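Transcriptional activator, putative (Pyrococcus furiosus, PDB 1RTW) is a putative transcriptional activator of the all-helical TENA/THI-4/PQQC family, its precise function not established. Local coordinates at residues 24-29 and 34-39; 144-147 and 153-156. One frame throughout, in Å; residues are numbered along the deposited sequence.

Contact 1. Residues 24-29 and 34-39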
# COMPACT_ATOMS: atom_id res chain seq x y z
N ILE B 24 22.88 -23.97 19.78
CA ILE B 24 23.70 -24.89 20.56
C ILE B 24 25.09 -24.29 20.72
O ILE B 24 25.69 -24.36 21.80
CB ILE B 24 23.88 -26.25 19.84
CG1 ILE B 24 22.54 -26.97 19.73
CG2 ILE B 24 24.89 -27.11 20.58
CD1 ILE B 24 22.61 -28.23 18.87
N GLU B 25 25.59 -23.69 19.65
CA GLU B 25 26.91 -23.10 19.67
C GLU B 25 26.96 -21.84 20.51
O GLU B 25 27.97 -21.56 21.15
CB GLU B 25 27.41 -22.86 18.25
CG GLU B 25 27.52 -24.16 17.46
CD GLU B 25 28.14 -23.99 16.09
OE1 GLU B 25 28.42 -22.86 15.67
OE2 GLU B 25 28.34 -25.03 15.44
N MSE B 26 25.87 -21.08 20.51
CA MSE B 26 25.79 -19.87 21.32
C MSE B 26 25.83 -20.30 22.80
O MSE B 26 26.55 -19.71 23.61
CB MSE B 26 24.47 -19.13 21.06
CG MSE B 26 24.40 -18.37 19.74
SE MSE B 26 25.36 -16.69 19.74
CE MSE B 26 24.89 -16.06 21.48
N ALA B 27 25.08 -21.35 23.10
CA ALA B 27 24.96 -21.90 24.46
C ALA B 27 26.23 -22.55 25.00
O ALA B 27 26.52 -22.46 26.19
CB ALA B 27 23.80 -22.88 24.54
N GLU B 28 26.99 -23.20 24.12
CA GLU B 28 28.23 -23.87 24.51
C GLU B 28 29.45 -23.01 24.20
O GLU B 28 30.57 -23.41 24.49
CB GLU B 28 28.35 -25.21 23.77
CG GLU B 28 27.23 -26.20 24.08
CD GLU B 28 27.38 -27.53 23.33
OE1 GLU B 28 28.40 -27.73 22.64
OE2 GLU B 28 26.47 -28.39 23.45
N ASN B 29 29.21 -21.83 23.63
CA ASN B 29 30.26 -20.89 23.25
C ASN B 29 31.23 -21.41 22.19
O ASN B 29 32.33 -20.87 22.02
CB ASN B 29 31.03 -20.39 24.46
CG ASN B 29 30.55 -19.03 24.91
OD1 ASN B 29 29.75 -18.92 25.84
ND2 ASN B 29 31.01 -17.99 24.21
N GLU B 34 33.13 -15.77 12.71
CA GLU B 34 32.60 -15.60 11.36
C GLU B 34 31.12 -15.90 11.23
O GLU B 34 30.41 -15.25 10.47
CB GLU B 34 33.36 -16.48 10.36
CG GLU B 34 34.85 -16.19 10.23
CD GLU B 34 35.63 -16.51 11.49
OE1 GLU B 34 35.59 -17.67 11.95
OE2 GLU B 34 36.27 -15.58 12.04
N ASN B 35 30.66 -16.92 11.96
CA ASN B 35 29.27 -17.32 11.92
C ASN B 35 28.38 -16.29 12.61
O ASN B 35 27.29 -15.98 12.12
CB ASN B 35 29.10 -18.71 12.54
CG ASN B 35 29.89 -19.77 11.78
OD1 ASN B 35 30.52 -20.64 12.39
ND2 ASN B 35 29.87 -19.70 10.46
N PHE B 36 28.85 -15.73 13.72
CA PHE B 36 28.10 -14.72 14.43
C PHE B 36 28.03 -13.44 13.61
O PHE B 36 26.99 -12.78 13.57
CB PHE B 36 28.72 -14.40 15.80
CG PHE B 36 28.02 -13.30 16.53
CD1 PHE B 36 26.84 -13.56 17.23
CD2 PHE B 36 28.48 -11.99 16.45
CE1 PHE B 36 26.13 -12.53 17.82
CE2 PHE B 36 27.78 -10.95 17.05
CZ PHE B 36 26.59 -11.22 17.74
N GLU B 37 29.14 -13.08 12.96
CA GLU B 37 29.17 -11.87 12.15
C GLU B 37 28.16 -11.93 11.01
O GLU B 37 27.44 -10.96 10.77
CB GLU B 37 30.58 -11.62 11.60
CG GLU B 37 30.65 -10.41 10.67
CD GLU B 37 32.08 -9.94 10.37
OE1 GLU B 37 32.98 -10.10 11.23
OE2 GLU B 37 32.29 -9.38 9.27
N LYS B 38 28.10 -13.06 10.33
CA LYS B 38 27.17 -13.24 9.22
C LYS B 38 25.73 -13.14 9.73
O LYS B 38 24.89 -12.52 9.08
CB LYS B 38 27.42 -14.59 8.53
CG LYS B 38 26.63 -14.78 7.25
CD LYS B 38 27.25 -15.85 6.37
CE LYS B 38 28.60 -15.40 5.82
NZ LYS B 38 28.46 -14.20 4.95
N TRP B 39 25.45 -13.73 10.89
CA TRP B 39 24.11 -13.66 11.45
C TRP B 39 23.77 -12.21 11.79
O TRP B 39 22.65 -11.77 11.55
CB TRP B 39 23.97 -14.53 12.71
CG TRP B 39 22.68 -14.24 13.44
CD1 TRP B 39 21.44 -14.73 13.15
CD2 TRP B 39 22.49 -13.31 14.53
NE1 TRP B 39 20.50 -14.16 13.96
CE2 TRP B 39 21.11 -13.29 14.82
CE3 TRP B 39 23.36 -12.50 15.27
CZ2 TRP B 39 20.57 -12.47 15.82
CZ3 TRP B 39 22.82 -11.68 16.27
CH2 TRP B 39 21.44 -11.68 16.54
O HOH W 1 30.25 -21.35 14.87

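Contact 2. Residues 144-147 and 153-156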
# COMPACT_ATOMS: atom_id res chain seq x y z
N LYS B 144 26.23 -22.58 29.24
CA LYS B 144 27.23 -23.17 30.15
C LYS B 144 27.86 -22.05 30.96
O LYS B 144 27.81 -22.07 32.19
CB LYS B 144 28.33 -23.90 29.38
CG LYS B 144 27.88 -25.08 28.55
CD LYS B 144 29.07 -25.96 28.18
CE LYS B 144 30.18 -25.15 27.52
NZ LYS B 144 31.40 -25.96 27.26
N GLU B 145 28.45 -21.09 30.27
CA GLU B 145 29.07 -19.94 30.91
C GLU B 145 28.58 -18.68 30.23
O GLU B 145 27.75 -18.74 29.32
CB GLU B 145 30.60 -20.00 30.87
CG GLU B 145 31.22 -19.97 29.48
CD GLU B 145 31.30 -21.34 28.85
OE1 GLU B 145 32.18 -22.13 29.26
OE2 GLU B 145 30.49 -21.63 27.94
N ARG B 146 29.11 -17.55 30.66
CA ARG B 146 28.71 -16.26 30.13
C ARG B 146 29.21 -16.05 28.70
O ARG B 146 30.39 -16.24 28.42
CB ARG B 146 29.25 -15.17 31.05
CG ARG B 146 28.37 -13.96 31.16
CD ARG B 146 27.10 -14.22 31.94
NE ARG B 146 26.30 -13.00 32.00
CZ ARG B 146 25.08 -12.90 32.52
NH1 ARG B 146 24.48 -13.96 33.04
NH2 ARG B 146 24.46 -11.73 32.50
N SER B 147 28.29 -15.64 27.83
CA SER B 147 28.57 -15.41 26.42
C SER B 147 29.04 -14.00 26.08
O SER B 147 28.73 -13.04 26.79
CB SER B 147 27.31 -15.72 25.60
OG SER B 147 27.40 -15.17 24.29
N ILE B 153 21.25 -12.25 24.05
CA ILE B 153 20.61 -13.34 24.76
C ILE B 153 19.63 -12.78 25.79
O ILE B 153 18.50 -13.25 25.89
CB ILE B 153 21.64 -14.21 25.49
CG1 ILE B 153 22.66 -14.74 24.49
CG2 ILE B 153 20.95 -15.40 26.15
CD1 ILE B 153 23.80 -15.47 25.13
N ASN B 154 20.07 -11.76 26.52
CA ASN B 154 19.25 -11.12 27.54
C ASN B 154 18.06 -10.36 26.97
O ASN B 154 16.96 -10.49 27.49
CB ASN B 154 20.08 -10.15 28.40
CG ASN B 154 21.00 -10.88 29.38
OD1 ASN B 154 20.74 -12.03 29.77
ND2 ASN B 154 22.08 -10.21 29.77
N HIS B 155 18.28 -9.57 25.93
CA HIS B 155 17.18 -8.80 25.35
C HIS B 155 16.00 -9.65 24.89
O HIS B 155 14.86 -9.39 25.28
CB HIS B 155 17.66 -7.90 24.21
CG HIS B 155 16.54 -7.18 23.52
ND1 HIS B 155 16.13 -7.50 22.25
CD2 HIS B 155 15.67 -6.24 23.97
CE1 HIS B 155 15.05 -6.80 21.95
NE2 HIS B 155 14.75 -6.03 22.97
N TRP B 156 16.26 -10.69 24.10
CA TRP B 156 15.17 -11.52 23.59
C TRP B 156 14.59 -12.54 24.56
O TRP B 156 13.50 -13.08 24.32
CB TRP B 156 15.57 -12.17 22.27
CG TRP B 156 15.56 -11.20 21.15
CD1 TRP B 156 14.52 -10.39 20.78
CD2 TRP B 156 16.61 -10.94 20.24
NE1 TRP B 156 14.87 -9.64 19.68
CE2 TRP B 156 16.17 -9.95 19.33
CE3 TRP B 156 17.92 -11.43 20.09
CZ2 TRP B 156 16.95 -9.47 18.29
CZ3 TRP B 156 18.70 -10.96 19.06
CH2 TRP B 156 18.22 -9.97 18.18

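Contact 1. Residues 24-29 and 34-39
The Phe36 ring receives the selenium of Met26, a selenomethionine, obliquely beside its CD1 corner, while the ring of Tyr149 stacks against it. Met26 SE stops 4.3 Å from Phe36 CD1 and 5.5 Å from the ring centroid, 71° off the ring normal, a Met-aromatic contact made well off the axis of the ring. Neither CB aims straight across the gap; it is the ends of the side chains that close it. Phe36 holds CG anti to its backbone N (chi1 177°), which carries the ring back toward helix 21-28, and Met26 curls through three torsions of the same sign to bring its selenium forward.

Both residues are buried, and Met26 also leans on Trp136 and Ile153, so this pair forms the inner side of the junction between two consecutive helices, 21-28 and 33-60, in the helical fold of the TENA/THI-4/PQQC family. Only a short link separates the two helices, and within it Asn29, with positive phi, is the first residue to depart from right-handed helical angles.

On the more exposed side, the CB atoms of Glu25 and Asn35 are directed toward the opposite helix, and the side-chain ends present two acceptors, with Glu25 OE1 4.5 Å from Asn35 OD1. A water resolves the mismatch by donating to both, at 2.5 Å to Glu25 OE1 and 2.6 Å to Asn35 OD1. Asn35 ND2 donates to the carbonyl oxygen of Ala205, which fixes the turn of the amide and leaves OD1 facing the water. A weak hydrogen bond with Tyr206 OH adds a further partner to Glu25 OE1.

Contact 2. Residues 144-147 and 153-156
Arg146 is the first residue along 144-147 to meet helix 150-157, and it does so with the far end of its side chain. The chain bends at chi2 (71°) and then runs extended, bringing NH2 to 3.9 Å from ND2 of Asn154. Both are donor nitrogens, and no hydrogen bond joins them: the two side chains cross at about a right angle, with the guanidinium and amide planes 56° apart. The amide of Asn154 is oriented by another partner, since its OD1 accepts from NE2 of Gln150, one turn earlier in the same helix.

Ser147 follows, buried, with its CB and that of Ile153 directed at each other's segments. Its CB lies 3.6 Å from Ile153 CD1 and its OG 3.7 Å from the same methyl, so the small side chain abuts the tip of the isoleucine through plain van der Waals contact. Ser147 OG is turned anti to the backbone N (chi1 164°) and takes the hydrogen bond of Tyr149 N, which satisfies the hydroxyl just ahead of the helix.

Ile153 stands between the loop and the interior: beyond Ser147 it packs on Trp136, Val139 and Arg140 of helix 118-142, while farther along helix 150-157 Trp156 reaches Met82 and Phe83 of helix 66-89.

Overall arrangement
Contacts 1 and 2 lie on the same side of the chain's centre, their centres 12 Å apart. Each is partly buried and combines a buried van der Waals contact with a polar pair nearer the surface; in contact 2 one partner of the buried pair is a serine. Contact 1 joins two successive helices, contact 2 a loop and the helix that follows it. The polar chemistry differs: a water bridges the acceptors in 24-29/34-39, whereas two donor nitrogens in 144-147/153-156 merely lie close. The contacts meet where Ala27 O and Lys144 N, 3.1 Å apart, probably share a hydrogen bond, tying helix 21-28 to the loop, and where Trp39 packs on Trp156.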